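Local coordinates for FAD dependent oxidoreductase domain-containing protein (PDB 3C4N) that is functionally uncharacterised but binds ADP in a Rossmann-type nucleotide pocket and is probably an FAD-dependent oxidoreductase, at residues T193-V198 with V202-L207. Residues are numbered along the deposited sequence; the frame is centred on the assembly and turned at random.
Sequences TRAELV and VRLHRL. With ADP (adenosine-5'-diphosphate), chain C.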
ATOM      1  N   THR A 193       3.453  -1.787 -10.504  1.00 22.11           N
ATOM      2  CA  THR A 193       4.692  -2.427 -10.925  1.00 21.06           C
ATOM      3  C   THR A 193       4.420  -3.777 -11.598  1.00 28.40           C
ATOM      4  O   THR A 193       3.760  -4.664 -11.036  1.00 22.77           O
ATOM      5  CB  THR A 193       5.595  -2.671  -9.715  1.00 19.67           C
ATOM      6  OG1 THR A 193       5.530  -1.540  -8.845  1.00 22.61           O
ATOM      7  CG2 THR A 193       7.021  -2.884 -10.146  1.00 21.87           C
ATOM      8  N   ARG A 194       4.940  -3.933 -12.806  1.00 25.28           N
ATOM      9  CA  ARG A 194       4.765  -5.168 -13.541  1.00 13.00           C
ATOM     10  C   ARG A 194       5.955  -6.057 -13.233  1.00 16.95           C
ATOM     11  O   ARG A 194       7.103  -5.653 -13.380  1.00 22.58           O
ATOM     12  CB  ARG A 194       4.675  -4.878 -15.040  1.00 16.08           C
ATOM     13  CG  ARG A 194       4.475  -6.103 -15.917  1.00 16.58           C
ATOM     14  CD  ARG A 194       4.225  -5.698 -17.365  1.00 22.80           C
ATOM     15  NE  ARG A 194       5.351  -4.971 -17.960  1.00 29.80           N
ATOM     16  CZ  ARG A 194       6.529  -5.515 -18.263  1.00 32.68           C
ATOM     17  NH1 ARG A 194       6.748  -6.800 -18.024  1.00 34.54           N
ATOM     18  NH2 ARG A 194       7.491  -4.779 -18.815  1.00 34.54           N
ATOM     19  N   ALA A 195       5.668  -7.264 -12.773  1.00 20.66           N
ATOM     20  CA  ALA A 195       6.711  -8.207 -12.448  1.00 17.48           C
ATOM     21  C   ALA A 195       6.955  -9.111 -13.660  1.00 24.31           C
ATOM     22  O   ALA A 195       6.022  -9.478 -14.379  1.00 25.78           O
ATOM     23  CB  ALA A 195       6.303  -9.028 -11.227  1.00 10.63           C
ATOM     24  N   GLU A 196       8.224  -9.449 -13.872  1.00 28.50           N
ATOM     25  CA  GLU A 196       8.666 -10.311 -14.958  1.00 22.10           C
ATOM     26  C   GLU A 196       9.545 -11.368 -14.301  1.00 23.28           C
ATOM     27  O   GLU A 196      10.478 -11.028 -13.571  1.00 19.75           O
ATOM     28  CB  GLU A 196       9.500  -9.513 -15.946  1.00 28.34           C
ATOM     29  CG  GLU A 196      10.106 -10.341 -17.053  1.00 35.85           C
ATOM     30  CD  GLU A 196      11.241  -9.624 -17.751  1.00 36.24           C
ATOM     31  OE1 GLU A 196      11.124  -8.399 -17.968  1.00 41.74           O
ATOM     32  OE2 GLU A 196      12.245 -10.286 -18.091  1.00 44.98           O
ATOM     33  N   LEU A 197       9.257 -12.641 -14.557  1.00 21.08           N
ATOM     34  CA  LEU A 197      10.033 -13.716 -13.954  1.00 25.95           C
ATOM     35  C   LEU A 197      11.375 -13.964 -14.636  1.00 26.88           C
ATOM     36  O   LEU A 197      11.452 -14.134 -15.848  1.00 29.35           O
ATOM     37  CB  LEU A 197       9.224 -15.020 -13.938  1.00 23.96           C
ATOM     38  CG  LEU A 197       7.936 -15.077 -13.111  1.00 15.80           C
ATOM     39  CD1 LEU A 197       7.289 -16.432 -13.318  1.00 29.19           C
ATOM     40  CD2 LEU A 197       8.222 -14.862 -11.639  1.00 17.03           C
ATOM     41  N   VAL A 198      12.437 -13.971 -13.844  1.00 23.95           N
ATOM     42  CA  VAL A 198      13.760 -14.229 -14.380  1.00 22.92           C
ATOM     43  C   VAL A 198      14.378 -15.359 -13.565  1.00 31.14           C
ATOM     44  O   VAL A 198      13.984 -15.614 -12.424  1.00 33.25           O
ATOM     45  CB  VAL A 198      14.686 -12.975 -14.299  1.00 23.06           C
ATOM     46  CG1 VAL A 198      14.145 -11.875 -15.184  1.00 14.18           C
ATOM     47  CG2 VAL A 198      14.811 -12.495 -12.851  1.00 18.28           C
ATOM     48  N   VAL A 202      13.003 -11.772  -9.625  1.00 19.04           N
ATOM     49  CA  VAL A 202      12.004 -11.031 -10.366  1.00 17.52           C
ATOM     50  C   VAL A 202      12.578  -9.723 -10.886  1.00 18.62           C
ATOM     51  O   VAL A 202      13.522  -9.178 -10.316  1.00 22.39           O
ATOM     52  CB  VAL A 202      10.787 -10.738  -9.464  1.00 16.05           C
ATOM     53  CG1 VAL A 202       9.659 -10.141 -10.274  1.00  9.89           C
ATOM     54  CG2 VAL A 202      10.342 -12.022  -8.775  1.00 18.85           C
ATOM     55  N   ARG A 203      12.024  -9.246 -11.995  1.00 20.99           N
ATOM     56  CA  ARG A 203      12.444  -7.986 -12.585  1.00 16.71           C
ATOM     57  C   ARG A 203      11.221  -7.090 -12.470  1.00 21.35           C
ATOM     58  O   ARG A 203      10.140  -7.438 -12.935  1.00 25.10           O
ATOM     59  CB  ARG A 203      12.833  -8.173 -14.051  1.00 23.75           C
ATOM     60  CG  ARG A 203      13.245  -6.883 -14.751  1.00 35.03           C
ATOM     61  CD  ARG A 203      13.505  -7.109 -16.243  1.00 45.81           C
ATOM     62  NE  ARG A 203      14.488  -8.164 -16.490  1.00 47.30           N
ATOM     63  CZ  ARG A 203      15.753  -8.126 -16.084  1.00 50.91           C
ATOM     64  NH1 ARG A 203      16.205  -7.077 -15.403  1.00 48.31           N
ATOM     65  NH2 ARG A 203      16.566  -9.141 -16.358  1.00 43.56           N
ATOM     66  N   LEU A 204      11.400  -5.939 -11.833  1.00 22.89           N
ATOM     67  CA  LEU A 204      10.316  -4.995 -11.612  1.00 19.58           C
ATOM     68  C   LEU A 204      10.363  -3.796 -12.543  1.00 24.01           C
ATOM     69  O   LEU A 204      11.359  -3.075 -12.584  1.00 29.10           O
ATOM     70  CB  LEU A 204      10.377  -4.510 -10.170  1.00 16.04           C
ATOM     71  CG  LEU A 204      10.479  -5.642  -9.155  1.00 15.79           C
ATOM     72  CD1 LEU A 204      10.822  -5.077  -7.795  1.00 16.74           C
ATOM     73  CD2 LEU A 204       9.170  -6.426  -9.126  1.00  7.75           C
ATOM     74  N   HIS A 205       9.275  -3.573 -13.272  1.00 25.94           N
ATOM     75  CA  HIS A 205       9.190  -2.436 -14.183  1.00 25.94           C
ATOM     76  C   HIS A 205       8.244  -1.388 -13.605  1.00 28.58           C
ATOM     77  O   HIS A 205       7.197  -1.737 -13.066  1.00 23.87           O
ATOM     78  CB  HIS A 205       8.677  -2.882 -15.556  1.00 17.83           C
ATOM     79  CG  HIS A 205       9.493  -3.971 -16.173  1.00 28.52           C
ATOM     80  ND1 HIS A 205       9.419  -5.282 -15.753  1.00 24.79           N
ATOM     81  CD2 HIS A 205      10.449  -3.938 -17.131  1.00 31.41           C
ATOM     82  CE1 HIS A 205      10.296  -6.007 -16.421  1.00 31.74           C
ATOM     83  NE2 HIS A 205      10.936  -5.216 -17.262  1.00 30.82           N
ATOM     84  N   ARG A 206       8.625  -0.111 -13.714  1.00 36.51           N
ATOM     85  CA  ARG A 206       7.812   1.014 -13.230  1.00 41.86           C
ATOM     86  C   ARG A 206       7.829   2.158 -14.240  1.00 44.99           C
ATOM     87  O   ARG A 206       8.216   1.975 -15.399  1.00 44.49           O
ATOM     88  CB  ARG A 206       8.331   1.537 -11.879  1.00 42.80           C
ATOM     89  CG  ARG A 206       8.451   0.448 -10.816  1.00 58.98           C
ATOM     90  CD  ARG A 206       8.630   0.931  -9.373  1.00 61.65           C
ATOM     91  NE  ARG A 206       9.991   1.209  -9.025  1.00 62.47           N
ATOM     92  CZ  ARG A 206      10.832   0.679  -8.141  1.00 52.70           C
ATOM     93  NH1 ARG A 206      10.582  -0.324  -7.305  1.00 49.21           N
ATOM     94  NH2 ARG A 206      12.008   1.266  -8.125  1.00 44.62           N
ATOM     95  N   LEU A 207       7.402   3.334 -13.780  1.00 48.91           N
ATOM     96  CA  LEU A 207       7.352   4.558 -14.589  1.00 49.21           C
ATOM     97  C   LEU A 207       7.441   5.778 -13.668  1.00 49.54           C
ATOM     98  O   LEU A 207       6.619   5.934 -12.768  1.00 51.69           O
ATOM     99  CB  LEU A 207       6.046   4.626 -15.400  1.00 48.47           C
ATOM    100  CG  LEU A 207       5.853   3.579 -16.508  1.00 56.29           C
ATOM    101  CD1 LEU A 207       4.479   3.731 -17.157  1.00 52.93           C
ATOM    102  CD2 LEU A 207       6.949   3.739 -17.543  1.00 52.34           C
TER
HETATM  103  PB  ADP C 411      -7.267 -13.543  -9.068  1.00 25.71           P
HETATM  104  O1B ADP C 411      -6.794 -14.895  -9.362  1.00 19.79           O
HETATM  105  O2B ADP C 411      -7.254 -13.262  -7.493  1.00 30.48           O
HETATM  106  O3B ADP C 411      -8.766 -13.335  -9.634  1.00 33.15           O
HETATM  107  PA  ADP C 411      -6.973 -11.207 -10.284  1.00 19.51           P
HETATM  108  O1A ADP C 411      -7.124 -11.336 -11.746  1.00 20.72           O
HETATM  109  O2A ADP C 411      -8.431 -10.954  -9.626  1.00 16.15           O
HETATM  110  O3A ADP C 411      -6.261 -12.507  -9.669  1.00 33.91           O
HETATM  111  O5' ADP C 411      -5.905 -10.102  -9.841  1.00 23.42           O
HETATM  112  C5' ADP C 411      -4.657 -10.719  -9.770  1.00  1.38           C
HETATM  113  C4' ADP C 411      -3.555  -9.696  -9.851  1.00 21.87           C
HETATM  114  O4' ADP C 411      -2.252  -9.859 -10.469  1.00 20.34           O
HETATM  115  C3' ADP C 411      -4.325  -8.704 -10.667  1.00 23.76           C
HETATM  116  O3' ADP C 411      -5.161  -7.918  -9.817  1.00 29.30           O
HETATM  117  C2' ADP C 411      -3.260  -7.890 -11.406  1.00 19.30           C
HETATM  118  O2' ADP C 411      -3.397  -6.494 -11.095  1.00 34.85           O
HETATM  119  C1' ADP C 411      -1.924  -8.519 -10.921  1.00 19.31           C
HETATM  120  N9  ADP C 411      -0.969  -8.784 -11.948  1.00 21.28           N
HETATM  121  C8  ADP C 411      -1.263  -9.420 -13.165  1.00 28.02           C
HETATM  122  N7  ADP C 411      -0.166  -9.475 -13.900  1.00 21.84           N
HETATM  123  C5  ADP C 411       0.869  -8.937 -13.201  1.00 19.81           C
HETATM  124  C6  ADP C 411       2.271  -8.818 -13.391  1.00 18.33           C
HETATM  125  N6  ADP C 411       2.932  -9.582 -14.376  1.00 15.62           N
HETATM  126  N1  ADP C 411       3.007  -8.178 -12.456  1.00 18.42           N
HETATM  127  C2  ADP C 411       2.455  -7.687 -11.348  1.00 16.54           C
HETATM  128  N3  ADP C 411       1.205  -7.815 -11.088  1.00 19.53           N
HETATM  129  C4  ADP C 411       0.349  -8.507 -11.946  1.00 18.48           C
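A β-hairpin that forms part of the ADP pocket pairs Arg194 with His205 and Glu196 with Arg203 as antiparallel hydrogen-bonded pairs. Each makes two backbone bonds, the shortest from Arg203 N to Glu196 O at 2.8 Å. On the face that carries these four side chains, the Arg194 guanidinium lies flat on the imidazole of His205, planes 24° apart, with NH2 over the ring centre and 3.4 Å from His205 CG. With CG of Arg194 anti to the backbone N (chi1 -179°), a bend at chi3 folds the guanidinium back over the ring. At the ring's edge, His205 ND1 gives Arg194 O a weak bond of 3.3 Å, a second donor to the carbonyl oxygen that also accepts a bond from His205 N. Glu196 OE1 approaches another part of the edge, 3.0 Å from His205 CE1. An alanine in place of His205 would probably leave the Arg194 guanidinium without its stacking surface and freer to turn. The hairpin extends the Rossmann-type sheet through strand 221-225. Glu196 and Arg203 run alongside each other, joined by a weak salt bridge from Arg203 NE to Glu196 OE2 at 3.5 Å. The outer strand reads the adenine: Ala195 N donates to ADP N1 at 2.8 Å, nearly straight at 174°, while ADP N6 donates to Ala195 O. The Ala195 methyl, on the opposite face, meets Val202 CG1 at 3.7 Å and also touches Ile42.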